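Local coordinates for protein putative oxidoreductase yhhX (PDB 3F4L) that is probably an NADP-dependent oxidoreductase of the Gfo/Idh/MocA family, perhaps acting as a scyllo-inositol dehydrogenase, at residues P97-F109 with E319-R331. Numbering follows the deposited sequence.
Sequences PFTPTLAQAKELF and ESEVLTNLEILER
Side chains interlock where Leu102 enters a hole formed by Leu323, Leu326, Glu327 and Glu330, while Leu323 enters one lined by Leu102, Ala105, Lys106 and Phe109; the aliphatic CB of Glu327 and CG of Lys106 take part. Leu102 turns its CG away from the backbone N (chi1 -171°), which brings CD1 to 3.7 Å from Leu323 CD2 and CD2 against Glu327 CB. A small residue suits position 105, since Ala105 CB already lies 3.3 Å from Leu326 CD2, tighter than usual van der Waals contact. Through these knobs-into-holes contacts residues 102-109, which open helix 102-115 of the NAD-binding Rossmann domain, pack nearly antiparallel (167°) on helix 319-331 of the C-terminal alpha/beta domain, joining the two domains of the Gfo/Idh/MocA fold. Glu319 CG sits over the centre of the Phe109 ring in a CH-pi contact, and its carboxylate lies almost parallel to the ring; Val322 and Leu323 meet the ring edge. Were Phe109 an alanine, Glu319 CG would probably lose its aromatic platform and a gap would open beside Val322. Polar contacts gather at the helix N-terminus, where Thr101 OG1 caps Gln104 N. There Leu102 N gives a weak hydrogen bond to Glu330 OE2 (3.4 Å), whose negative charge the helix dipole is likely to favour.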
loop_
_atom_site.group_PDB
_atom_site.type_symbol
_atom_site.label_atom_id
_atom_site.label_comp_id
_atom_site.label_asym_id
_atom_site.label_seq_id
_atom_site.Cartn_x
_atom_site.Cartn_y
_atom_site.Cartn_z
ATOM N N PRO A 97 -20.793 14.663 8.418
ATOM C CA PRO A 97 -20.139 14.043 9.574
ATOM C C PRO A 97 -21.123 14.000 10.745
ATOM O O PRO A 97 -21.916 14.919 10.918
ATOM C CB PRO A 97 -18.968 14.990 9.874
ATOM C CG PRO A 97 -19.071 16.112 8.824
ATOM C CD PRO A 97 -20.496 16.100 8.389
ATOM N N PHE A 98 -21.063 12.936 11.534
ATOM C CA PHE A 98 -21.945 12.762 12.689
ATOM C C PHE A 98 -21.980 14.028 13.541
ATOM O O PHE A 98 -23.043 14.591 13.808
ATOM C CB PHE A 98 -21.455 11.582 13.529
ATOM C CG PHE A 98 -22.455 11.095 14.528
ATOM C CD1 PHE A 98 -23.740 10.741 14.125
ATOM C CD2 PHE A 98 -22.117 10.988 15.869
ATOM C CE1 PHE A 98 -24.680 10.285 15.046
ATOM C CE2 PHE A 98 -23.053 10.532 16.805
ATOM C CZ PHE A 98 -24.335 10.180 16.389
ATOM N N THR A 99 -20.800 14.467 13.963
ATOM C CA THR A 99 -20.647 15.678 14.765
ATOM C C THR A 99 -19.295 16.262 14.423
ATOM O O THR A 99 -18.447 15.576 13.846
ATOM C CB THR A 99 -20.669 15.397 16.290
ATOM O OG1 THR A 99 -19.741 14.349 16.603
ATOM C CG2 THR A 99 -22.066 15.006 16.744
ATOM N N PRO A 100 -19.076 17.542 14.754
ATOM C CA PRO A 100 -17.778 18.139 14.442
ATOM C C PRO A 100 -16.674 17.549 15.309
ATOM O O PRO A 100 -15.512 17.496 14.891
ATOM C CB PRO A 100 -17.994 19.626 14.741
ATOM C CG PRO A 100 -19.479 19.813 14.524
ATOM C CD PRO A 100 -20.036 18.573 15.186
ATOM N N THR A 101 -17.041 17.100 16.507
ATOM C CA THR A 101 -16.062 16.557 17.443
ATOM C C THR A 101 -16.470 15.299 18.199
ATOM O O THR A 101 -17.646 14.931 18.262
ATOM C CB THR A 101 -15.681 17.609 18.495
ATOM O OG1 THR A 101 -16.747 17.742 19.445
ATOM C CG2 THR A 101 -15.444 18.948 17.832
ATOM N N LEU A 102 -15.471 14.665 18.806
ATOM C CA LEU A 102 -15.657 13.444 19.580
ATOM C C LEU A 102 -16.535 13.701 20.808
ATOM O O LEU A 102 -17.441 12.920 21.116
ATOM C CB LEU A 102 -14.282 12.911 19.994
ATOM C CG LEU A 102 -14.132 11.535 20.645
ATOM C CD1 LEU A 102 -14.739 10.461 19.756
ATOM C CD2 LEU A 102 -12.643 11.260 20.884
ATOM N N ALA A 103 -16.270 14.800 21.508
ATOM C CA ALA A 103 -17.050 15.150 22.691
ATOM C C ALA A 103 -18.538 15.330 22.346
ATOM O O ALA A 103 -19.408 14.801 23.039
ATOM C CB ALA A 103 -16.491 16.428 23.328
ATOM N N GLN A 104 -18.835 16.073 21.282
ATOM C CA GLN A 104 -20.229 16.273 20.888
ATOM C C GLN A 104 -20.897 14.943 20.562
ATOM O O GLN A 104 -22.070 14.739 20.874
ATOM C CB GLN A 104 -20.328 17.202 19.678
ATOM C CG GLN A 104 -20.140 18.661 20.012
ATOM C CD GLN A 104 -20.139 19.539 18.784
ATOM O OE1 GLN A 104 -19.183 19.542 18.007
ATOM N NE2 GLN A 104 -21.217 20.286 18.593
ATOM N N ALA A 105 -20.151 14.046 19.925
ATOM C CA ALA A 105 -20.684 12.734 19.582
ATOM C C ALA A 105 -21.033 12.015 20.878
ATOM O O ALA A 105 -22.118 11.454 21.024
ATOM C CB ALA A 105 -19.653 11.932 18.805
ATOM N N LYS A 106 -20.106 12.049 21.828
ATOM C CA LYS A 106 -20.328 11.394 23.108
ATOM C C LYS A 106 -21.539 11.989 23.810
ATOM O O LYS A 106 -22.277 11.277 24.484
ATOM C CB LYS A 106 -19.081 11.520 23.988
ATOM C CG LYS A 106 -17.884 10.758 23.436
ATOM C CD LYS A 106 -16.702 10.757 24.398
ATOM C CE LYS A 106 -15.600 9.864 23.861
ATOM N NZ LYS A 106 -14.334 9.954 24.632
ATOM N N GLU A 107 -21.743 13.291 23.637
ATOM C CA GLU A 107 -22.870 13.990 24.251
ATOM C C GLU A 107 -24.197 13.558 23.622
ATOM O O GLU A 107 -25.213 13.419 24.307
ATOM C CB GLU A 107 -22.695 15.497 24.082
ATOM C CG GLU A 107 -23.666 16.327 24.897
ATOM C CD GLU A 107 -23.419 17.813 24.734
ATOM O OE1 GLU A 107 -22.232 18.212 24.690
ATOM O OE2 GLU A 107 -24.404 18.579 24.662
ATOM N N LEU A 108 -24.179 13.349 22.312
ATOM C CA LEU A 108 -25.367 12.924 21.582
ATOM C C LEU A 108 -25.804 11.524 22.041
ATOM O O LEU A 108 -26.992 11.272 22.240
ATOM C CB LEU A 108 -25.060 12.930 20.079
ATOM C CG LEU A 108 -25.894 13.772 19.109
ATOM C CD1 LEU A 108 -26.191 15.152 19.670
ATOM C CD2 LEU A 108 -25.145 13.877 17.793
ATOM N N PHE A 109 -24.845 10.617 22.212
ATOM C CA PHE A 109 -25.155 9.259 22.649
ATOM C C PHE A 109 -25.701 9.233 24.086
ATOM O O PHE A 109 -26.644 8.498 24.384
ATOM C CB PHE A 109 -23.911 8.369 22.544
ATOM C CG PHE A 109 -23.480 8.085 21.134
ATOM C CD1 PHE A 109 -24.354 7.468 20.238
ATOM C CD2 PHE A 109 -22.197 8.397 20.710
ATOM C CE1 PHE A 109 -23.948 7.162 18.942
ATOM C CE2 PHE A 109 -21.779 8.097 19.418
ATOM C CZ PHE A 109 -22.659 7.476 18.530
ATOM N N GLU A 319 -22.027 2.161 18.824
ATOM C CA GLU A 319 -21.550 3.438 19.357
ATOM C C GLU A 319 -20.020 3.506 19.322
ATOM O O GLU A 319 -19.446 4.508 18.895
ATOM C CB GLU A 319 -22.058 3.619 20.802
ATOM C CG GLU A 319 -21.766 4.981 21.446
ATOM C CD GLU A 319 -22.303 5.085 22.886
ATOM O OE1 GLU A 319 -23.484 4.729 23.103
ATOM O OE2 GLU A 319 -21.553 5.529 23.792
ATOM N N SER A 320 -19.366 2.434 19.766
ATOM C CA SER A 320 -17.907 2.389 19.795
ATOM C C SER A 320 -17.277 2.563 18.416
ATOM O O SER A 320 -16.202 3.134 18.295
ATOM C CB SER A 320 -17.415 1.075 20.416
ATOM O OG SER A 320 -17.803 -0.052 19.648
ATOM N N GLU A 321 -17.940 2.067 17.379
ATOM C CA GLU A 321 -17.412 2.202 16.024
ATOM C C GLU A 321 -17.451 3.668 15.599
ATOM O O GLU A 321 -16.549 4.165 14.927
ATOM C CB GLU A 321 -18.234 1.349 15.050
ATOM C CG GLU A 321 -18.258 -0.125 15.441
ATOM C CD GLU A 321 -19.122 -0.982 14.531
ATOM O OE1 GLU A 321 -20.295 -0.633 14.295
ATOM O OE2 GLU A 321 -18.630 -2.023 14.058
ATOM N N VAL A 322 -18.501 4.368 16.004
ATOM C CA VAL A 322 -18.635 5.771 15.649
ATOM C C VAL A 322 -17.562 6.595 16.349
ATOM O O VAL A 322 -16.912 7.424 15.727
ATOM C CB VAL A 322 -20.036 6.307 16.030
ATOM C CG1 VAL A 322 -20.163 7.764 15.647
ATOM C CG2 VAL A 322 -21.097 5.486 15.331
ATOM N N LEU A 323 -17.366 6.354 17.644
ATOM C CA LEU A 323 -16.370 7.100 18.406
ATOM C C LEU A 323 -14.945 6.804 17.924
ATOM O O LEU A 323 -14.091 7.694 17.900
ATOM C CB LEU A 323 -16.499 6.774 19.897
ATOM C CG LEU A 323 -17.811 7.228 20.558
ATOM C CD1 LEU A 323 -17.853 6.785 22.015
ATOM C CD2 LEU A 323 -17.923 8.733 20.458
ATOM N N THR A 324 -14.688 5.555 17.546
ATOM C CA THR A 324 -13.357 5.198 17.073
ATOM C C THR A 324 -13.074 5.929 15.753
ATOM O O THR A 324 -11.968 6.421 15.531
ATOM C CB THR A 324 -13.221 3.669 16.876
ATOM O OG1 THR A 324 -13.325 3.007 18.147
ATOM C CG2 THR A 324 -11.886 3.335 16.250
ATOM N N ASN A 325 -14.082 6.019 14.890
ATOM C CA ASN A 325 -13.925 6.698 13.601
ATOM C C ASN A 325 -13.577 8.178 13.801
ATOM O O ASN A 325 -12.589 8.679 13.252
ATOM C CB ASN A 325 -15.221 6.558 12.790
ATOM C CG ASN A 325 -15.020 6.797 11.310
ATOM O OD1 ASN A 325 -15.516 6.031 10.478
ATOM N ND2 ASN A 325 -14.310 7.863 10.967
ATOM N N LEU A 326 -14.388 8.877 14.587
ATOM C CA LEU A 326 -14.157 10.293 14.860
ATOM C C LEU A 326 -12.791 10.549 15.492
ATOM O O LEU A 326 -12.109 11.517 15.147
ATOM C CB LEU A 326 -15.249 10.836 15.783
ATOM C CG LEU A 326 -16.591 11.230 15.151
ATOM C CD1 LEU A 326 -17.044 10.173 14.147
ATOM C CD2 LEU A 326 -17.626 11.400 16.274
ATOM N N GLU A 327 -12.396 9.692 16.427
ATOM C CA GLU A 327 -11.109 9.855 17.098
ATOM C C GLU A 327 -9.948 9.683 16.117
ATOM O O GLU A 327 -9.001 10.475 16.116
ATOM C CB GLU A 327 -10.978 8.846 18.239
ATOM C CG GLU A 327 -9.737 9.019 19.074
ATOM C CD GLU A 327 -9.642 7.996 20.187
ATOM O OE1 GLU A 327 -10.644 7.793 20.904
ATOM O OE2 GLU A 327 -8.559 7.398 20.353
ATOM N N ILE A 328 -10.029 8.651 15.280
ATOM C CA ILE A 328 -8.983 8.397 14.295
ATOM C C ILE A 328 -8.850 9.584 13.335
ATOM O O ILE A 328 -7.746 10.033 13.043
ATOM C CB ILE A 328 -9.264 7.089 13.500
ATOM C CG1 ILE A 328 -9.105 5.876 14.440
ATOM C CG2 ILE A 328 -8.285 6.968 12.329
ATOM C CD1 ILE A 328 -9.493 4.515 13.832
ATOM N N LEU A 329 -9.975 10.102 12.854
ATOM C CA LEU A 329 -9.937 11.242 11.950
ATOM C C LEU A 329 -9.276 12.458 12.615
ATOM O O LEU A 329 -8.390 13.092 12.032
ATOM C CB LEU A 329 -11.359 11.599 11.491
ATOM C CG LEU A 329 -11.994 10.611 10.504
ATOM C CD1 LEU A 329 -13.444 10.982 10.235
ATOM C CD2 LEU A 329 -11.184 10.623 9.203
ATOM N N GLU A 330 -9.691 12.764 13.840
ATOM C CA GLU A 330 -9.140 13.907 14.570
ATOM C C GLU A 330 -7.646 13.794 14.803
ATOM O O GLU A 330 -6.897 14.731 14.542
ATOM C CB GLU A 330 -9.823 14.073 15.936
ATOM C CG GLU A 330 -11.321 14.325 15.891
ATOM C CD GLU A 330 -11.876 14.763 17.242
ATOM O OE1 GLU A 330 -11.563 14.107 18.263
ATOM O OE2 GLU A 330 -12.629 15.765 17.280
ATOM N N ARG A 331 -7.213 12.642 15.304
ATOM C CA ARG A 331 -5.805 12.435 15.599
ATOM C C ARG A 331 -4.910 12.393 14.362
ATOM O O ARG A 331 -3.687 12.364 14.478
ATOM C CB ARG A 331 -5.629 11.168 16.442
ATOM C CG ARG A 331 -6.342 11.260 17.800
ATOM C CD ARG A 331 -5.821 10.216 18.781
ATOM N NE ARG A 331 -4.403 10.421 19.047
ATOM C CZ ARG A 331 -3.650 9.610 19.783
ATOM N NH1 ARG A 331 -4.180 8.525 20.332
ATOM N NH2 ARG A 331 -2.364 9.888 19.970
#